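Antifreeze protein (Leucosporidium, PDB 3UYU) binds to the surface of ice crystals and inhibits their growth, giving a low thermal hysteresis activity and conferring freeze tolerance. Local coordinates at residues A15-A20 with A82-A87; S23-S28 with L215-V220; L110-L115 with V128-T133. The protein carries 2 engineered substitutions. One frame throughout, in Å; residues are numbered along the deposited sequence.

Contact 1. Residues A15-A20 with A82-A87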
ATOM      1  N   ALA A  15      -7.357 -13.236   2.905  1.00  9.50           N
ATOM      2  CA  ALA A  15      -7.042 -14.647   3.148  1.00  9.79           C
ATOM      3  C   ALA A  15      -6.274 -15.352   2.053  1.00  9.91           C
ATOM      4  O   ALA A  15      -5.402 -16.150   2.328  1.00 10.83           O
ATOM      5  CB  ALA A  15      -8.361 -15.403   3.439  1.00 10.76           C
ATOM      6  N   ILE A  16      -6.642 -15.048   0.805  1.00 10.92           N
ATOM      7  CA  ILE A  16      -5.975 -15.614  -0.356  1.00 10.16           C
ATOM      8  C   ILE A  16      -5.852 -14.476  -1.389  1.00 10.15           C
ATOM      9  O   ILE A  16      -6.842 -13.770  -1.644  1.00 10.33           O
ATOM     10  CB  ILE A  16      -6.838 -16.755  -0.984  1.00 12.00           C
ATOM     11  CG1 ILE A  16      -7.091 -17.864   0.033  1.00 12.05           C
ATOM     12  CG2 ILE A  16      -6.071 -17.391  -2.131  1.00 12.78           C
ATOM     13  CD1 ILE A  16      -7.976 -18.987  -0.536  1.00 13.36           C
ATOM     14  N   LEU A  17      -4.646 -14.290  -1.904  1.00  9.73           N
ATOM     15  CA  LEU A  17      -4.397 -13.331  -2.975  1.00 10.22           C
ATOM     16  C   LEU A  17      -3.522 -13.993  -4.003  1.00 10.26           C
ATOM     17  O   LEU A  17      -2.546 -14.592  -3.651  1.00 11.04           O
ATOM     18  CB  LEU A  17      -3.697 -12.071  -2.409  1.00 10.73           C
ATOM     19  CG  LEU A  17      -3.501 -10.897  -3.400  1.00  9.24           C
ATOM     20  CD1 LEU A  17      -4.832 -10.244  -3.768  1.00 11.43           C
ATOM     21  CD2 LEU A  17      -2.627  -9.856  -2.703  1.00 14.62           C
ATOM     22  N   ALA A  18      -3.913 -13.908  -5.285  1.00 10.33           N
ATOM     23  CA  ALA A  18      -3.174 -14.594  -6.332  1.00 11.00           C
ATOM     24  C   ALA A  18      -3.127 -13.749  -7.578  1.00 13.30           C
ATOM     25  O   ALA A  18      -3.994 -12.967  -7.813  1.00 14.31           O
ATOM     26  CB  ALA A  18      -3.779 -16.017  -6.658  1.00 13.06           C
ATOM     27  N   LYS A  19      -2.116 -13.982  -8.378  1.00 13.16           N
ATOM     28  CA  LYS A  19      -1.991 -13.171  -9.624  1.00 13.85           C
ATOM     29  C   LYS A  19      -2.682 -13.789 -10.813  1.00 14.30           C
ATOM     30  O   LYS A  19      -3.105 -13.064 -11.727  1.00 13.91           O
ATOM     31  CB  LYS A  19      -0.503 -12.949  -9.928  1.00 13.61           C
ATOM     32  CG  LYS A  19       0.169 -11.947  -8.926  1.00 13.62           C
ATOM     33  CD  LYS A  19       1.578 -11.562  -9.350  1.00 16.68           C
ATOM     34  CE  LYS A  19       1.475 -10.554 -10.447  1.00 17.08           C
ATOM     35  NZ  LYS A  19       2.943 -10.158 -10.688  1.00 21.12           N
ATOM     36  N   ALA A  20      -2.773 -15.115 -10.843  1.00 13.93           N
ATOM     37  CA  ALA A  20      -3.225 -15.827 -12.041  1.00 16.07           C
ATOM     38  C   ALA A  20      -4.590 -16.471 -11.916  1.00 16.17           C
ATOM     39  O   ALA A  20      -5.283 -16.661 -12.886  1.00 18.79           O
ATOM     40  CB  ALA A  20      -2.216 -16.904 -12.416  1.00 17.01           C
ATOM     41  N   ALA A  82      -2.484  -2.595  -5.235  1.00 11.19           N
ATOM     42  CA  ALA A  82      -1.703  -2.301  -4.048  1.00  9.95           C
ATOM     43  C   ALA A  82      -1.507  -3.585  -3.230  1.00  9.90           C
ATOM     44  O   ALA A  82      -0.410  -3.853  -2.748  1.00 10.09           O
ATOM     45  CB  ALA A  82      -2.372  -1.245  -3.201  1.00 10.37           C
ATOM     46  N   ALA A  83      -2.562  -4.398  -3.112  1.00  9.88           N
ATOM     47  CA  ALA A  83      -2.406  -5.677  -2.351  1.00  9.85           C
ATOM     48  C   ALA A  83      -1.360  -6.603  -2.966  1.00 10.45           C
ATOM     49  O   ALA A  83      -0.467  -7.113  -2.258  1.00  9.49           O
ATOM     50  CB  ALA A  83      -3.774  -6.408  -2.297  1.00  9.45           C
ATOM     51  N   VAL A  84      -1.390  -6.751  -4.311  1.00 10.05           N
ATOM     52  CA  VAL A  84      -0.415  -7.630  -5.009  1.00 11.12           C
ATOM     53  C   VAL A  84       1.012  -7.009  -4.941  1.00 10.58           C
ATOM     54  O   VAL A  84       1.979  -7.695  -4.612  1.00 12.18           O
ATOM     55  CB  VAL A  84      -0.877  -7.801  -6.471  1.00 12.54           C
ATOM     56  CG1 VAL A  84       0.226  -8.369  -7.369  1.00 14.64           C
ATOM     57  CG2 VAL A  84      -2.077  -8.729  -6.466  1.00 13.57           C
ATOM     58  N   ALA A  85       1.124  -5.670  -5.140  1.00 11.52           N
ATOM     59  CA  ALA A  85       2.476  -5.062  -5.038  1.00 11.10           C
ATOM     60  C   ALA A  85       3.053  -5.248  -3.646  1.00 10.63           C
ATOM     61  O   ALA A  85       4.197  -5.559  -3.482  1.00 11.48           O
ATOM     62  CB  ALA A  85       2.430  -3.570  -5.358  1.00 11.38           C
ATOM     63  N   ASN A  86       2.212  -5.004  -2.639  1.00  8.97           N
ATOM     64  CA  ASN A  86       2.632  -5.183  -1.265  1.00  9.40           C
ATOM     65  C   ASN A  86       3.037  -6.672  -0.921  1.00  8.20           C
ATOM     66  O   ASN A  86       4.037  -6.891  -0.207  1.00  9.45           O
ATOM     67  CB  ASN A  86       1.555  -4.683  -0.316  1.00  8.30           C
ATOM     68  CG  ASN A  86       1.430  -3.151  -0.257  1.00 10.80           C
ATOM     69  OD1 ASN A  86       2.216  -2.370  -0.921  1.00 16.78           O
ATOM     70  ND2 ASN A  86       0.490  -2.708   0.471  1.00  6.90           N
ATOM     71  N   ALA A  87       2.284  -7.618  -1.496  1.00 10.27           N
ATOM     72  CA  ALA A  87       2.605  -9.019  -1.309  1.00 11.40           C
ATOM     73  C   ALA A  87       3.929  -9.371  -1.962  1.00 10.84           C
ATOM     74  O   ALA A  87       4.727 -10.123  -1.365  1.00 12.01           O
ATOM     75  CB  ALA A  87       1.467  -9.897  -1.809  1.00  9.53           C
TER
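Apolar packing between Leu17 and the helical residues Ala83, Val84 and Ala87 makes up most of this contact. The CD2 methyl of Leu17 comes down on the helix backbone itself, 3.5 Å from Ala83 C and 3.7 Å from Val84 N, and so rests against the peptide joining those two residues. Ala83 CB meets the same methyl at 3.7 Å, and Ala87 CB, one helical turn further on, approaches Leu17 CD2 to 4.2 Å. The small alanine side chains probably allow this close approach to the main chain. Leu17 reaches the helix because its CG stands opposite the backbone N (chi1 -174°), with CD2 against the helix backbone and CD1 beside Val84 CG2.

Val84 divides its two methyls between neighbours. CG2 lies 4.0 Å from Leu17 CG, whereas CG1 takes the aliphatic part of Lys19, 3.9 Å from Lys19 CG and about as near to CD and CE.

This is where a coil of the right-handed beta-helix meets the long helix 76-96 that lies alongside it. Strand 16-18, bonded through its backbone to Gly35 on one neighbouring strand and to Val207 on another, crosses the helix segment almost at a right angle (88°), the axes 9.1 Å apart. Ala18 points its methyl away from the helix and, like Ile16, touches Val213.

Polar interactions stay at the margin, and no hydrogen bond joins the two segments. The Lys19 chain runs past Val84, and its NZ forms a salt bridge with Glu88 OE1, one turn further along the same helix. Leu17 O has a weak hydrogen bond to a glycerol, probably from the crystallisation liquor. Ala82, on the same helix, packs on Val10 of the second subunit.

Contact 2. Residues S23-S28 with L215-V220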
ATOM      1  N   SER A  23      -8.826 -21.538  -7.705  1.00 12.34           N
ATOM      2  CA  SER A  23      -9.890 -22.518  -8.029  1.00 15.01           C
ATOM      3  C   SER A  23     -10.326 -23.230  -6.751  1.00 14.29           C
ATOM      4  O   SER A  23      -9.525 -23.278  -5.806  1.00 12.97           O
ATOM      5  CB  SER A  23      -9.350 -23.604  -8.974  1.00 13.03           C
ATOM      6  OG  SER A  23      -8.186 -24.260  -8.475  1.00 14.98           O
ATOM      7  N   SER A  24     -11.551 -23.751  -6.721  1.00 13.09           N
ATOM      8  CA  SER A  24     -11.963 -24.551  -5.588  1.00 14.75           C
ATOM      9  C   SER A  24     -12.701 -25.777  -6.119  1.00 14.56           C
ATOM     10  O   SER A  24     -13.640 -25.640  -6.962  1.00 15.98           O
ATOM     11  CB  SER A  24     -12.940 -23.729  -4.752  1.00 13.50           C
ATOM     12  OG  SER A  24     -13.426 -24.544  -3.652  1.00 14.27           O
ATOM     13  N   VAL A  25     -12.290 -26.939  -5.606  1.00 15.31           N
ATOM     14  CA  VAL A  25     -13.238 -28.053  -5.614  1.00 16.75           C
ATOM     15  C   VAL A  25     -14.183 -27.953  -4.347  1.00 15.53           C
ATOM     16  O   VAL A  25     -13.691 -28.012  -3.216  1.00 14.29           O
ATOM     17  CB  VAL A  25     -12.602 -29.429  -5.908  1.00 18.53           C
ATOM     18  CG1 VAL A  25     -11.201 -29.487  -6.518  1.00 18.73           C
ATOM     19  CG2 VAL A  25     -13.378 -30.609  -5.432  1.00 18.46           C
ATOM     20  N   PRO A  26     -15.487 -27.741  -4.525  1.00 15.10           N
ATOM     21  CA  PRO A  26     -16.353 -27.382  -3.354  1.00 15.25           C
ATOM     22  C   PRO A  26     -16.641 -28.597  -2.460  1.00 15.95           C
ATOM     23  O   PRO A  26     -16.608 -29.737  -2.972  1.00 18.43           O
ATOM     24  CB  PRO A  26     -17.667 -26.826  -3.963  1.00 17.08           C
ATOM     25  CG  PRO A  26     -17.534 -27.180  -5.483  1.00 17.59           C
ATOM     26  CD  PRO A  26     -16.201 -27.713  -5.831  1.00 16.68           C
ATOM     27  N   ASP A  27     -16.894 -28.372  -1.166  1.00 14.49           N
ATOM     28  CA  ASP A  27     -16.967 -27.027  -0.535  1.00 16.13           C
ATOM     29  C   ASP A  27     -15.683 -26.678   0.212  1.00 15.92           C
ATOM     30  O   ASP A  27     -15.278 -27.345   1.149  1.00 15.87           O
ATOM     31  CB  ASP A  27     -18.081 -26.993   0.484  1.00 15.62           C
ATOM     32  CG  ASP A  27     -19.467 -26.993  -0.146  1.00 21.06           C
ATOM     33  OD1 ASP A  27     -20.383 -27.579   0.504  1.00 24.82           O
ATOM     34  OD2 ASP A  27     -19.653 -26.413  -1.256  1.00 23.18           O
ATOM     35  N   SER A  28     -15.040 -25.594  -0.227  1.00 14.37           N
ATOM     36  CA  SER A  28     -14.036 -24.938   0.585  1.00 12.74           C
ATOM     37  C   SER A  28     -14.736 -23.977   1.562  1.00 12.21           C
ATOM     38  O   SER A  28     -15.920 -23.619   1.472  1.00 12.41           O
ATOM     39  CB  SER A  28     -13.081 -24.175  -0.307  1.00 12.05           C
ATOM     40  OG  SER A  28     -12.331 -25.096  -1.085  1.00 12.12           O
ATOM     41  N   LEU A 215      -7.672 -24.826  -4.311  1.00 12.69           N
ATOM     42  CA  LEU A 215      -8.262 -25.307  -3.040  1.00 13.39           C
ATOM     43  C   LEU A 215      -9.023 -26.603  -3.364  1.00 14.74           C
ATOM     44  O   LEU A 215      -9.794 -26.634  -4.323  1.00 15.19           O
ATOM     45  CB  LEU A 215      -9.250 -24.324  -2.513  1.00 14.24           C
ATOM     46  CG  LEU A 215      -8.566 -22.960  -2.272  1.00 14.20           C
ATOM     47  CD1 LEU A 215      -9.670 -22.108  -1.855  1.00 13.37           C
ATOM     48  CD2 LEU A 215      -7.353 -22.991  -1.248  1.00 16.92           C
ATOM     49  N   GLN A 216      -8.835 -27.623  -2.546  1.00 13.08           N
ATOM     50  CA  GLN A 216      -9.616 -28.891  -2.671  1.00 13.08           C
ATOM     51  C   GLN A 216     -10.369 -29.101  -1.335  1.00 11.63           C
ATOM     52  O   GLN A 216      -9.772 -29.573  -0.337  1.00 14.00           O
ATOM     53  CB  GLN A 216      -8.646 -30.021  -2.973  1.00 13.34           C
ATOM     54  CG  GLN A 216      -7.981 -29.972  -4.310  1.00 16.01           C
ATOM     55  CD  GLN A 216      -6.880 -31.012  -4.515  1.00 17.29           C
ATOM     56  OE1 GLN A 216      -6.660 -31.948  -3.699  1.00 20.69           O
ATOM     57  NE2 GLN A 216      -6.140 -30.856  -5.622  1.00 18.29           N
ATOM     58  N   LYS A 217     -11.629 -28.685  -1.294  1.00 11.08           N
ATOM     59  CA  LYS A 217     -12.463 -28.824  -0.066  1.00 11.83           C
ATOM     60  C   LYS A 217     -11.653 -28.311   1.143  1.00 14.12           C
ATOM     61  O   LYS A 217     -11.500 -28.970   2.201  1.00 13.36           O
ATOM     62  CB  LYS A 217     -12.880 -30.304   0.159  1.00 13.98           C
ATOM     63  CG  LYS A 217     -13.696 -30.792  -0.961  1.00 15.38           C
ATOM     64  CD  LYS A 217     -14.348 -32.145  -0.629  1.00 18.31           C
ATOM     65  CE  LYS A 217     -15.056 -32.737  -1.821  1.00 21.31           C
ATOM     66  NZ  LYS A 217     -16.400 -32.179  -1.795  1.00 23.27           N
ATOM     67  N   ALA A 218     -11.113 -27.095   1.002  1.00 13.00           N
ATOM     68  CA  ALA A 218     -10.040 -26.663   1.938  1.00 12.77           C
ATOM     69  C   ALA A 218     -10.517 -25.487   2.774  1.00 12.25           C
ATOM     70  O   ALA A 218     -11.398 -24.705   2.350  1.00 11.59           O
ATOM     71  CB  ALA A 218      -8.803 -26.253   1.188  1.00 14.41           C
ATOM     72  N   THR A 219      -9.944 -25.363   3.969  1.00 11.76           N
ATOM     73  CA  THR A 219     -10.296 -24.313   4.906  1.00 11.61           C
ATOM     74  C   THR A 219      -9.113 -23.361   5.063  1.00 10.80           C
ATOM     75  O   THR A 219      -7.968 -23.819   5.211  1.00 11.78           O
ATOM     76  CB  THR A 219     -10.572 -24.974   6.239  1.00 12.01           C
ATOM     77  OG1 THR A 219     -11.814 -25.725   6.088  1.00 16.27           O
ATOM     78  CG2 THR A 219     -10.675 -23.990   7.360  1.00 13.82           C
ATOM     79  N   VAL A 220      -9.422 -22.057   4.980  1.00 10.70           N
ATOM     80  CA  VAL A 220      -8.422 -21.013   5.279  1.00 10.02           C
ATOM     81  C   VAL A 220      -9.038 -20.013   6.230  1.00 10.99           C
ATOM     82  O   VAL A 220     -10.050 -19.410   5.884  1.00 10.64           O
ATOM     83  CB  VAL A 220      -7.967 -20.252   3.986  1.00 10.78           C
ATOM     84  CG1 VAL A 220      -6.966 -19.123   4.419  1.00 11.14           C
ATOM     85  CG2 VAL A 220      -7.296 -21.219   3.047  1.00 12.37           C
TER
HETATM   86  O   HOH W   1      -9.125 -26.643  -7.112  1.00 16.67           O
HETATM   87  O   HOH W   2     -17.560 -30.589   0.613  1.00 24.75           O
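Ser24 pairs with Leu215 and Val25 with Gln216 in parallel register, joining two neighbouring strands in a sheet of the right-handed beta-helix. Leu215 N donates to Ser23 O at 2.8 Å, Val25 N to Leu215 O at 2.8 Å, and Lys217 N to Val25 O at 2.9 Å; Ser24 CA adds a CA-H...O contact to Leu215 O. On the face shared by Val25 and Gln216, Val25 CG1 lies across Gln216 CG.

Past the strands both chains turn, and side chains take over. Lys217, in a left-handed backbone conformation, lays its aliphatic chain by the Val25 and Pro26 carbonyls and bends at its last torsion (chi4 -87°), which brings NZ within 2.7 Å of Pro26 O, in the carbonyl plane and on a lone pair. Ser28 OG sits over Leu215 CB and accepts a nearly straight bond from Ala218 N, 3.1 Å long with 172° at the hydrogen.

Two waters add bridges. One accepts from both Lys217 NZ and Asp27 N, the latter at the cis peptide after Pro26. The other spans Ser23 OG and Leu215 O, which thereby receives a second hydrogen beside that of Val25 N.

Further out, the Ser23 side chain lies close to Thr45 and Ala214, both inferred ice-binding positions, so this edge of the contact probably adjoins the ice-binding surface. Gln62 NE2 is hydrogen-bonded to Ser24 OG, which in turn holds the Ser28 hydroxyl in place, the two OG atoms of Ser24 and Ser28 being 2.8 Å apart.

Contact 3. Residues L110-L115 with V128-T133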
ATOM      1  N   LEU A 110      11.841 -32.161   7.395  1.00 18.23           N
ATOM      2  CA  LEU A 110      11.605 -31.714   8.771  1.00 17.58           C
ATOM      3  C   LEU A 110      10.782 -32.778   9.434  1.00 16.54           C
ATOM      4  O   LEU A 110       9.549 -32.811   9.289  1.00 16.49           O
ATOM      5  CB  LEU A 110      10.920 -30.350   8.855  1.00 16.73           C
ATOM      6  CG  LEU A 110      11.711 -29.166   8.300  1.00 19.25           C
ATOM      7  CD1 LEU A 110      10.781 -27.924   8.214  1.00 17.16           C
ATOM      8  CD2 LEU A 110      13.049 -28.925   9.080  1.00 24.30           C
ATOM      9  N   ARG A 111      11.466 -33.689  10.135  1.00 18.07           N
ATOM     10  CA  ARG A 111      10.854 -34.846  10.722  1.00 17.42           C
ATOM     11  C   ARG A 111      10.918 -34.791  12.253  1.00 17.40           C
ATOM     12  O   ARG A 111      11.992 -34.648  12.824  1.00 16.96           O
ATOM     13  CB  ARG A 111      11.579 -36.126  10.240  1.00 19.32           C
ATOM     14  CG  ARG A 111      10.923 -37.376  10.864  1.00 17.88           C
ATOM     15  CD  ARG A 111      11.563 -38.698  10.354  1.00 19.14           C
ATOM     16  NE  ARG A 111      11.252 -38.930   8.921  1.00 21.23           N
ATOM     17  CZ  ARG A 111      10.132 -39.467   8.466  1.00 19.34           C
ATOM     18  NH1 ARG A 111       9.131 -39.825   9.271  1.00 22.14           N
ATOM     19  NH2 ARG A 111       9.979 -39.613   7.163  1.00 23.09           N
ATOM     20  N   ASP A 112       9.743 -34.852  12.888  1.00 16.82           N
ATOM     21  CA  ASP A 112       9.641 -34.761  14.350  1.00 17.50           C
ATOM     22  C   ASP A 112      10.382 -33.536  14.927  1.00 17.25           C
ATOM     23  O   ASP A 112      11.106 -33.586  15.961  1.00 15.52           O
ATOM     24  CB  ASP A 112      10.078 -36.109  15.000  1.00 16.92           C
ATOM     25  CG  ASP A 112       9.239 -37.262  14.513  1.00 20.43           C
ATOM     26  OD1 ASP A 112       7.994 -37.125  14.385  1.00 22.99           O
ATOM     27  OD2 ASP A 112       9.799 -38.362  14.252  1.00 22.20           O
ATOM     28  N   GLN A 113      10.234 -32.395  14.235  1.00 16.24           N
ATOM     29  CA  GLN A 113      10.937 -31.174  14.634  1.00 14.49           C
ATOM     30  C   GLN A 113      10.168 -30.229  15.530  1.00 14.60           C
ATOM     31  O   GLN A 113       8.905 -30.168  15.490  1.00 14.26           O
ATOM     32  CB  GLN A 113      11.355 -30.343  13.398  1.00 16.48           C
ATOM     33  CG  GLN A 113      12.487 -30.978  12.581  1.00 16.06           C
ATOM     34  CD  GLN A 113      13.874 -30.772  13.179  1.00 20.91           C
ATOM     35  OE1 GLN A 113      14.101 -30.013  14.131  1.00 22.15           O
ATOM     36  NE2 GLN A 113      14.833 -31.477  12.581  1.00 26.07           N
ATOM     37  N   THR A 114      10.916 -29.587  16.404  1.00 14.01           N
ATOM     38  CA  THR A 114      10.375 -28.483  17.205  1.00 15.99           C
ATOM     39  C   THR A 114      11.256 -27.299  16.923  1.00 16.39           C
ATOM     40  O   THR A 114      12.452 -27.360  17.185  1.00 17.19           O
ATOM     41  CB  THR A 114      10.411 -28.812  18.702  1.00 16.93           C
ATOM     42  OG1 THR A 114       9.542 -29.888  18.986  1.00 16.48           O
ATOM     43  CG2 THR A 114      10.060 -27.592  19.562  1.00 19.53           C
ATOM     44  N   LEU A 115      10.695 -26.215  16.388  1.00 15.00           N
ATOM     45  CA  LEU A 115      11.528 -25.147  15.860  1.00 15.84           C
ATOM     46  C   LEU A 115      11.507 -23.935  16.752  1.00 15.30           C
ATOM     47  O   LEU A 115      10.442 -23.365  17.014  1.00 14.92           O
ATOM     48  CB  LEU A 115      11.075 -24.770  14.457  1.00 16.23           C
ATOM     49  CG  LEU A 115      11.010 -25.898  13.449  1.00 17.29           C
ATOM     50  CD1 LEU A 115      10.524 -25.271  12.161  1.00 16.57           C
ATOM     51  CD2 LEU A 115      12.414 -26.468  13.325  1.00 21.27           C
ATOM     52  N   VAL A 128       7.768 -32.080   4.911  1.00 15.32           N
ATOM     53  CA  VAL A 128       7.360 -32.129   6.313  1.00 15.16           C
ATOM     54  C   VAL A 128       6.541 -33.444   6.424  1.00 15.50           C
ATOM     55  O   VAL A 128       5.342 -33.474   6.198  1.00 16.41           O
ATOM     56  CB  VAL A 128       6.572 -30.854   6.731  1.00 13.73           C
ATOM     57  CG1 VAL A 128       6.362 -30.856   8.205  1.00 12.77           C
ATOM     58  CG2 VAL A 128       7.287 -29.532   6.249  1.00 14.31           C
ATOM     59  N   PRO A 129       7.236 -34.575   6.716  1.00 16.40           N
ATOM     60  CA  PRO A 129       6.562 -35.879   6.750  1.00 17.44           C
ATOM     61  C   PRO A 129       5.744 -36.173   8.025  1.00 16.27           C
ATOM     62  O   PRO A 129       4.991 -37.145   8.071  1.00 17.17           O
ATOM     63  CB  PRO A 129       7.720 -36.865   6.626  1.00 16.52           C
ATOM     64  CG  PRO A 129       8.903 -36.128   7.255  1.00 15.83           C
ATOM     65  CD  PRO A 129       8.707 -34.660   6.879  1.00 15.85           C
ATOM     66  N   THR A 130       5.913 -35.338   9.060  1.00 15.70           N
ATOM     67  CA  THR A 130       5.278 -35.528  10.372  1.00 18.23           C
ATOM     68  C   THR A 130       4.739 -34.188  10.877  1.00 18.06           C
ATOM     69  O   THR A 130       4.901 -33.121  10.245  1.00 19.51           O
ATOM     70  CB  THR A 130       6.252 -36.033  11.443  1.00 17.51           C
ATOM     71  OG1 THR A 130       7.205 -35.000  11.726  1.00 19.15           O
ATOM     72  CG2 THR A 130       6.996 -37.312  10.953  1.00 20.88           C
ATOM     73  N   ASP A 131       4.085 -34.213  12.033  1.00 18.00           N
ATOM     74  CA  ASP A 131       3.747 -32.954  12.680  1.00 16.15           C
ATOM     75  C   ASP A 131       4.962 -32.080  12.930  1.00 16.87           C
ATOM     76  O   ASP A 131       6.082 -32.583  13.066  1.00 18.95           O
ATOM     77  CB  ASP A 131       3.064 -33.244  14.061  1.00 19.29           C
ATOM     78  CG  ASP A 131       1.714 -33.933  13.914  1.00 19.40           C
ATOM     79  OD1 ASP A 131       1.126 -34.074  12.817  1.00 19.35           O
ATOM     80  OD2 ASP A 131       1.207 -34.440  14.951  1.00 28.05           O
ATOM     81  N   LEU A 132       4.759 -30.762  12.983  1.00 14.99           N
ATOM     82  CA  LEU A 132       5.798 -29.781  13.172  1.00 13.55           C
ATOM     83  C   LEU A 132       5.342 -28.802  14.248  1.00 13.25           C
ATOM     84  O   LEU A 132       4.183 -28.337  14.219  1.00 15.73           O
ATOM     85  CB  LEU A 132       6.007 -29.017  11.838  1.00 12.10           C
ATOM     86  CG  LEU A 132       7.050 -27.872  11.831  1.00 14.79           C
ATOM     87  CD1 LEU A 132       8.445 -28.442  12.036  1.00 15.86           C
ATOM     88  CD2 LEU A 132       6.934 -27.163  10.442  1.00 17.08           C
ATOM     89  N   THR A 133       6.212 -28.543  15.201  1.00 14.03           N
ATOM     90  CA  THR A 133       5.890 -27.646  16.317  1.00 14.67           C
ATOM     91  C   THR A 133       6.737 -26.409  16.256  1.00 14.30           C
ATOM     92  O   THR A 133       7.926 -26.489  16.025  1.00 15.14           O
ATOM     93  CB  THR A 133       6.178 -28.363  17.646  1.00 14.78           C
ATOM     94  OG1 THR A 133       5.345 -29.527  17.740  1.00 15.56           O
ATOM     95  CG2 THR A 133       5.859 -27.417  18.842  1.00 16.56           C
TER
HETATM   96  O   HOH W   3       8.552 -31.953  11.893  1.00 16.22           O
HETATM   97  O   HOH W   4       6.000 -35.293  15.189  1.00 23.46           O
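Thr130 OG1 takes part in two hydrogen bonds, one across the contact and one within its own turn: Asp112 N donates to it at 2.8 Å in a nearly straight bond (166°), and it donates in turn to Asp131 O at 3.0 Å. A valine in place of Thr130 would probably leave Asp112 N without its acceptor and Asp131 O without this donor. The hydroxyl lies between the backbone N and the carbonyl carbon (chi1 68°), leaving CG2 to pack against Asp112 OD1 and Arg111. Asp131 O also receives a hydrogen from a water 2.8 Å away, and that water accepts from Gln113 N, so that it bridges Gln113 N and Asp131 O between the two backbones.

Arg111 swings its guanidinium over the Pro129 ring, whose CG lies 3.6 Å above one face, offset toward the rim of the guanidinium; Arg111 NE forms a salt bridge with Glu109. Beyond the turn the chains run as parallel strands of the beta-helix, Thr114 beside Thr133. Thr133 N donates to Gln113 O at 3.2 Å and Leu115 N to Thr133 O at 2.8 Å. The threonine side chains lie side by side, pointing the same way, and Thr133 OG1 is bonded to Thr159 on the next strand. On the buried side Leu132 CD1 touches both Gln113 CB and Leu115 CD1, the latter 3.8 Å off.

The link between these coils thus changes character along its length: at the turn its polar part runs largely through one hydroxyl and bound water, and from Gln113 O onward it rests on direct backbone bonds.

Overall arrangement
All three contacts belong to the beta-helix fold, but each joins different parts. Contact 1 sets a strand against the long helix, mainly through apolar side chains; contacts 2 and 3 join strands and turns of neighbouring coils, through backbone pairing, hydroxyls and waters. Contact 1 lies nearest the middle of the chain, about 10 Å from centre to centre, and none of its touching residues is exposed; contact 2 (about 14 Å) and contact 3 (about 19 Å) include exposed turn residues. Contacts 1 and 2 meet: strands 16-18 and 21-25 are consecutive, and Ile16 CD1 packs on Leu215 CD1 at 3.8 Å. Contact 3 stands apart, its nearest atoms about 16 Å from contact 2.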